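Local coordinates for carboxylesterase SOBER1 (Arabidopsis thaliana, PDB 6AVX), which hydrolyses carboxylic esters with a preference for short acyl chains, has phospholipase A2 activity, and dampens the hypersensitive response to the bacterial effector AvrBsT, at residues Pro99-Phe103 and Trp207-Leu212; Thr124-Val130 and Lys151-Ser157. The protein carries 1 engineered substitution. One frame throughout, in Å; residues are numbered along the deposited sequence.

Contact 1. Residues Pro99-Phe103 and Trp207-Leu212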
loop_
_atom_site.group_PDB
_atom_site.type_symbol
_atom_site.label_atom_id
_atom_site.label_comp_id
_atom_site.label_asym_id
_atom_site.label_seq_id
_atom_site.Cartn_x
_atom_site.Cartn_y
_atom_site.Cartn_z
ATOM N N PRO A 99 -5.393 -15.835 6.626
ATOM C CA PRO A 99 -4.506 -14.872 5.946
ATOM C C PRO A 99 -5.018 -14.431 4.587
ATOM O O PRO A 99 -4.826 -13.268 4.217
ATOM C CB PRO A 99 -3.178 -15.630 5.847
ATOM C CG PRO A 99 -3.240 -16.643 6.951
ATOM C CD PRO A 99 -4.657 -17.015 7.132
ATOM N N GLU A 100 -5.661 -15.314 3.837
ATOM C CA GLU A 100 -6.181 -14.960 2.528
ATOM C C GLU A 100 -7.400 -14.046 2.595
ATOM O O GLU A 100 -7.874 -13.597 1.551
ATOM C CB GLU A 100 -6.513 -16.238 1.759
ATOM C CG GLU A 100 -5.307 -17.097 1.445
ATOM C CD GLU A 100 -4.753 -16.820 0.065
ATOM O OE1 GLU A 100 -4.398 -15.654 -0.210
ATOM O OE2 GLU A 100 -4.690 -17.762 -0.754
ATOM N N ASN A 101 -7.919 -13.766 3.784
ATOM C CA ASN A 101 -8.987 -12.790 3.966
ATOM C C ASN A 101 -8.461 -11.450 4.466
ATOM O O ASN A 101 -9.267 -10.589 4.862
ATOM C CB ASN A 101 -10.062 -13.346 4.905
ATOM C CG ASN A 101 -10.937 -14.397 4.239
ATOM O OD1 ASN A 101 -10.536 -15.052 3.281
ATOM N ND2 ASN A 101 -12.155 -14.538 4.737
ATOM N N VAL A 102 -7.145 -11.256 4.445
ATOM C CA VAL A 102 -6.501 -10.016 4.863
ATOM C C VAL A 102 -6.138 -9.238 3.616
ATOM O O VAL A 102 -5.457 -9.765 2.725
ATOM C CB VAL A 102 -5.231 -10.310 5.678
ATOM C CG1 VAL A 102 -4.441 -9.034 5.941
ATOM C CG2 VAL A 102 -5.590 -11.019 6.983
ATOM N N PHE A 103 -6.545 -7.979 3.561
ATOM C CA PHE A 103 -6.204 -7.076 2.471
ATOM C C PHE A 103 -5.513 -5.855 3.050
ATOM O O PHE A 103 -5.986 -5.298 4.050
ATOM C CB PHE A 103 -7.465 -6.669 1.706
ATOM C CG PHE A 103 -8.104 -7.822 1.020
ATOM C CD1 PHE A 103 -8.950 -8.672 1.708
ATOM C CD2 PHE A 103 -7.801 -8.101 -0.293
ATOM C CE1 PHE A 103 -9.496 -9.788 1.073
ATOM C CE2 PHE A 103 -8.355 -9.202 -0.921
ATOM C CZ PHE A 103 -9.190 -10.029 -0.238
ATOM N N TRP A 207 -12.348 -5.794 -7.032
ATOM C CA TRP A 207 -11.193 -6.689 -6.982
ATOM C C TRP A 207 -11.166 -7.493 -5.687
ATOM O O TRP A 207 -10.926 -8.701 -5.714
ATOM C CB TRP A 207 -9.937 -5.843 -7.172
ATOM C CG TRP A 207 -8.607 -6.471 -6.876
ATOM C CD1 TRP A 207 -7.844 -7.244 -7.702
ATOM C CD2 TRP A 207 -7.848 -6.296 -5.673
ATOM N NE1 TRP A 207 -6.654 -7.565 -7.070
ATOM C CE2 TRP A 207 -6.638 -6.995 -5.827
ATOM C CE3 TRP A 207 -8.077 -5.604 -4.490
ATOM C CZ2 TRP A 207 -5.660 -7.024 -4.826
ATOM C CZ3 TRP A 207 -7.109 -5.638 -3.501
ATOM C CH2 TRP A 207 -5.920 -6.336 -3.681
ATOM N N ILE A 208 -11.444 -6.860 -4.547
ATOM C CA ILE A 208 -11.542 -7.612 -3.299
ATOM C C ILE A 208 -12.630 -8.671 -3.399
ATOM O O ILE A 208 -12.433 -9.826 -3.004
ATOM C CB ILE A 208 -11.774 -6.668 -2.105
ATOM C CG1 ILE A 208 -10.547 -5.783 -1.898
ATOM C CG2 ILE A 208 -12.040 -7.474 -0.849
ATOM C CD1 ILE A 208 -10.719 -4.713 -0.820
ATOM N N LYS A 209 -13.800 -8.290 -3.921
ATOM C CA LYS A 209 -14.895 -9.246 -4.077
ATOM C C LYS A 209 -14.482 -10.427 -4.935
ATOM O O LYS A 209 -14.812 -11.576 -4.623
ATOM C CB LYS A 209 -16.107 -8.557 -4.687
ATOM C CG LYS A 209 -16.797 -7.627 -3.697
ATOM C CD LYS A 209 -17.867 -6.777 -4.338
ATOM C CE LYS A 209 -18.878 -7.616 -5.075
ATOM N NZ LYS A 209 -20.038 -6.778 -5.510
ATOM N N ARG A 210 -13.792 -10.168 -6.036
ATOM C CA ARG A 210 -13.348 -11.247 -6.913
ATOM C C ARG A 210 -12.346 -12.142 -6.209
ATOM O O ARG A 210 -12.390 -13.372 -6.341
ATOM C CB ARG A 210 -12.724 -10.660 -8.172
ATOM C CG ARG A 210 -12.298 -11.672 -9.221
ATOM C CD ARG A 210 -11.721 -10.971 -10.451
ATOM N NE ARG A 210 -12.369 -9.677 -10.656
ATOM C CZ ARG A 210 -11.781 -8.488 -10.529
ATOM N NH1 ARG A 210 -10.492 -8.385 -10.234
ATOM N NH2 ARG A 210 -12.493 -7.386 -10.716
ATOM N N ARG A 211 -11.430 -11.550 -5.447
ATOM C CA ARG A 211 -10.474 -12.357 -4.696
ATOM C C ARG A 211 -11.190 -13.245 -3.689
ATOM O O ARG A 211 -10.876 -14.438 -3.569
ATOM C CB ARG A 211 -9.478 -11.439 -3.992
ATOM C CG ARG A 211 -8.500 -12.135 -3.063
ATOM C CD ARG A 211 -7.624 -13.165 -3.762
ATOM N NE ARG A 211 -6.450 -13.451 -2.954
ATOM C CZ ARG A 211 -5.786 -14.608 -2.929
ATOM N NH1 ARG A 211 -6.195 -15.626 -3.683
ATOM N NH2 ARG A 211 -4.711 -14.756 -2.136
ATOM N N LEU A 212 -12.173 -12.692 -2.978
ATOM C CA LEU A 212 -12.937 -13.477 -2.012
ATOM C C LEU A 212 -13.719 -14.586 -2.702
ATOM O O LEU A 212 -13.861 -15.685 -2.151
ATOM C CB LEU A 212 -13.895 -12.569 -1.239
ATOM C CG LEU A 212 -13.255 -11.559 -0.280
ATOM C CD1 LEU A 212 -14.313 -10.644 0.289
ATOM C CD2 LEU A 212 -12.498 -12.256 0.841
HETATM O O HOH W 1 -8.722 -14.373 -0.815
#
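Phe103 swings its ring toward helix 198-212 with CG anti to its own carbonyl carbon, and Arg211 meets it with CG anti to the backbone N. Arg211 then bends at chi2 (60°), which carries its guanidinium past the ring toward Glu100. Its aliphatic part lies along the rim of the phenyl group: Arg211 CG is 3.6 Å from Phe103 CZ. A methyl group lies over one face of the same ring. Ile208 CG2 sits over the ring centre, 3.9 Å from the Phe103 centroid and 11° off the normal, a CH-pi contact. Leu212 CD2 approaches the edge at Phe103 CE1, at 3.9 Å. On the Trp207 side the pair is an offset edge-to-face stack. The edge of Phe103 is turned to the face of the Trp207 six-membered ring, with planes at 77° and centroids 6.0 Å apart.

This is the start of the central strand 102-107 of an alpha/beta hydrolase sheet, packed against helix 198-212, the last helix of the chain. Trp207, Ile208, Arg211 and Leu212 share one side of that helix, so Phe103 is met from two successive turns.

At the outer margin the contact becomes polar. Glu100 and Arg211 form a salt bridge, but the modelled places of Glu100 OE1 and Arg211 NH2 are doubtful. The backbone of Glu100 is linked to the helix through solvent as well. Water 1 donates to Glu100 O at 2.6 Å and, more weakly, to Arg211 O at 3.5 Å.

Contact 2. Residues Thr124-Val130 and Lys151-Ser157; sequences TLGGGAV and KTPILWS
Val130 lays its CG1 methyl over the face of the Trp156 indole. CG1 stands 3.5 Å from the centroid of the Trp156 six-membered ring and only 5° off its normal, a CH-pi contact. That methyl is anti to the Val130 backbone N, while Val130 CG2 reaches Ile154 CG2 more loosely, at 4.3 Å. Trp156 NE1 is hydrogen-bonded to His158 ND1, and the indole also meets the Phe186 and His158 rings.

The backbones run side by side as parallel strands, their axes 4.7 Å apart at an angle of 9°. Gly128 pairs with Ile154, Ala129 with Leu155 and Val130 with Trp156. Gly128 bonds twice, through its N to Pro153 O and through its O to Leu155 N. Val130 does the same, to Leu155 O and Ser157 N. Gly128 has no side chain on the face where Ile154 and Val130 project, and Ile154 CD1 comes to 4.1 Å from Gly128 CA. Water 2 donates to Val130 O and Leu155 O, and is hydrogen-bonded to Ser157 OG as well.

Before the strands begin, a side chain takes over the pairing. Thr152 OG1 accepts the N-H of Leu125 N at 2.9 Å in a nearly straight bond (173°). Thr152 CG2, on the other branch, rests 3.6 Å from Gly127 CA. Pro153 CG lies 3.4 Å from Gly126 O.

Helix 109-120 packs on the face of Thr152, Ile154 and Trp156. Leu155, on the other face, touches Trp207 of helix 198-212. These are adjacent strands of the parallel central sheet of this alpha/beta hydrolase, with helices on both faces.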
loop_
_atom_site.group_PDB
_atom_site.type_symbol
_atom_site.label_atom_id
_atom_site.label_comp_id
_atom_site.label_asym_id
_atom_site.label_seq_id
_atom_site.Cartn_x
_atom_site.Cartn_y
_atom_site.Cartn_z
ATOM N N THR A 124 0.816 -15.876 2.342
ATOM C CA THR A 124 -0.018 -15.298 1.293
ATOM C C THR A 124 -1.202 -14.592 1.927
ATOM O O THR A 124 -1.896 -15.158 2.775
ATOM C CB THR A 124 -0.546 -16.383 0.352
ATOM O OG1 THR A 124 0.544 -17.210 -0.090
ATOM C CG2 THR A 124 -1.256 -15.761 -0.846
ATOM N N LEU A 125 -1.449 -13.376 1.500
ATOM C CA LEU A 125 -2.586 -12.593 1.970
ATOM C C LEU A 125 -3.618 -12.503 0.857
ATOM O O LEU A 125 -3.410 -12.961 -0.270
ATOM C CB LEU A 125 -2.119 -11.215 2.444
ATOM C CG LEU A 125 -1.063 -11.252 3.546
ATOM C CD1 LEU A 125 -0.549 -9.848 3.832
ATOM C CD2 LEU A 125 -1.582 -11.928 4.796
ATOM N N GLY A 126 -4.753 -11.888 1.188
ATOM C CA GLY A 126 -5.802 -11.691 0.206
ATOM C C GLY A 126 -5.354 -10.778 -0.920
ATOM O O GLY A 126 -5.619 -11.030 -2.094
ATOM N N GLY A 127 -4.653 -9.712 -0.586
ATOM C CA GLY A 127 -4.179 -8.818 -1.613
ATOM C C GLY A 127 -3.551 -7.569 -1.042
ATOM O O GLY A 127 -3.765 -7.220 0.123
ATOM N N GLY A 128 -2.810 -6.883 -1.893
ATOM C CA GLY A 128 -2.297 -5.559 -1.609
ATOM C C GLY A 128 -2.797 -4.588 -2.656
ATOM O O GLY A 128 -2.574 -4.807 -3.857
ATOM N N ALA A 129 -3.479 -3.525 -2.233
ATOM C CA ALA A 129 -3.973 -2.490 -3.143
ATOM C C ALA A 129 -3.144 -1.238 -2.921
ATOM O O ALA A 129 -3.205 -0.625 -1.849
ATOM C CB ALA A 129 -5.442 -2.192 -2.892
ATOM N N VAL A 130 -2.342 -0.888 -3.909
ATOM C CA VAL A 130 -1.483 0.290 -3.864
ATOM C C VAL A 130 -2.178 1.393 -4.644
ATOM O O VAL A 130 -2.561 1.185 -5.802
ATOM C CB VAL A 130 -0.117 -0.033 -4.492
ATOM C CG1 VAL A 130 0.742 1.220 -4.586
ATOM C CG2 VAL A 130 0.586 -1.160 -3.727
ATOM N N LYS A 151 2.752 -14.989 -3.871
ATOM C CA LYS A 151 1.443 -15.372 -4.370
ATOM C C LYS A 151 0.372 -14.358 -4.015
ATOM O O LYS A 151 -0.766 -14.518 -4.458
ATOM C CB LYS A 151 1.071 -16.751 -3.819
ATOM C CG LYS A 151 2.086 -17.828 -4.210
ATOM C CD LYS A 151 1.729 -19.183 -3.619
ATOM C CE LYS A 151 2.849 -20.185 -3.867
ATOM N NZ LYS A 151 2.601 -21.473 -3.164
ATOM N N THR A 152 0.688 -13.340 -3.226
ATOM C CA THR A 152 -0.327 -12.352 -2.881
ATOM C C THR A 152 -0.550 -11.443 -4.077
ATOM O O THR A 152 0.411 -10.852 -4.568
ATOM C CB THR A 152 0.106 -11.518 -1.684
ATOM O OG1 THR A 152 0.317 -12.402 -0.573
ATOM C CG2 THR A 152 -0.981 -10.496 -1.322
ATOM N N PRO A 153 -1.770 -11.310 -4.581
ATOM C CA PRO A 153 -1.979 -10.438 -5.742
ATOM C C PRO A 153 -1.893 -8.975 -5.355
ATOM O O PRO A 153 -2.289 -8.567 -4.257
ATOM C CB PRO A 153 -3.388 -10.800 -6.218
ATOM C CG PRO A 153 -4.062 -11.350 -5.050
ATOM C CD PRO A 153 -3.003 -12.003 -4.175
ATOM N N ILE A 154 -1.356 -8.181 -6.278
ATOM C CA ILE A 154 -1.249 -6.732 -6.120
ATOM C C ILE A 154 -2.154 -6.073 -7.147
ATOM O O ILE A 154 -2.129 -6.436 -8.329
ATOM C CB ILE A 154 0.196 -6.247 -6.314
ATOM C CG1 ILE A 154 1.159 -6.959 -5.362
ATOM C CG2 ILE A 154 0.279 -4.751 -6.137
ATOM C CD1 ILE A 154 0.924 -6.721 -3.882
ATOM N N LEU A 155 -2.935 -5.105 -6.707
ATOM C CA LEU A 155 -3.655 -4.201 -7.598
ATOM C C LEU A 155 -3.062 -2.816 -7.412
ATOM O O LEU A 155 -3.147 -2.257 -6.314
ATOM C CB LEU A 155 -5.150 -4.181 -7.281
ATOM C CG LEU A 155 -5.946 -3.110 -8.040
ATOM C CD1 LEU A 155 -5.910 -3.338 -9.540
ATOM C CD2 LEU A 155 -7.365 -3.079 -7.552
ATOM N N TRP A 156 -2.465 -2.268 -8.454
ATOM C CA TRP A 156 -1.835 -0.957 -8.410
ATOM C C TRP A 156 -2.678 0.008 -9.225
ATOM O O TRP A 156 -2.886 -0.226 -10.417
ATOM C CB TRP A 156 -0.444 -1.047 -9.019
ATOM C CG TRP A 156 0.416 0.142 -8.755
ATOM C CD1 TRP A 156 0.215 1.426 -9.162
ATOM C CD2 TRP A 156 1.626 0.156 -7.998
ATOM N NE1 TRP A 156 1.222 2.234 -8.701
ATOM C CE2 TRP A 156 2.109 1.472 -7.981
ATOM C CE3 TRP A 156 2.349 -0.837 -7.324
ATOM C CZ2 TRP A 156 3.287 1.819 -7.334
ATOM C CZ3 TRP A 156 3.503 -0.496 -6.672
ATOM C CH2 TRP A 156 3.967 0.825 -6.683
ATOM N N SER A 157 -3.153 1.074 -8.595
ATOM C CA SER A 157 -3.970 2.107 -9.220
ATOM C C SER A 157 -3.150 3.386 -9.243
ATOM O O SER A 157 -2.561 3.749 -8.225
ATOM C CB SER A 157 -5.227 2.338 -8.383
ATOM O OG SER A 157 -6.034 1.166 -8.325
HETATM O O HOH W 2 -5.061 -0.133 -6.072
#

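How the contacts relate
Contact 2 is nested in the chain between the two segments of contact 1, and their centres are 9 Å apart. Both reach the same sheet, where strands 102-107 and 127-131 are neighbours. Arg211 is the joint: its NE lies 2.7 Å from Gly126 O, a probable hydrogen bond. Arg211 NH2 is 2.9 Å from Leu125 O, a less certain bond because the place of NH2 is doubtful. Helix 198-212 is thereby tied to the loop leading into strand 127-131. Contact 1 lies away from the catalytic residues. Contact 2 runs closer: the side chain of Val130 is about 8 Å from that of Ser108, and Trp156 about 8 Å from Asp162, both probable members of the charge-relay triad with His194.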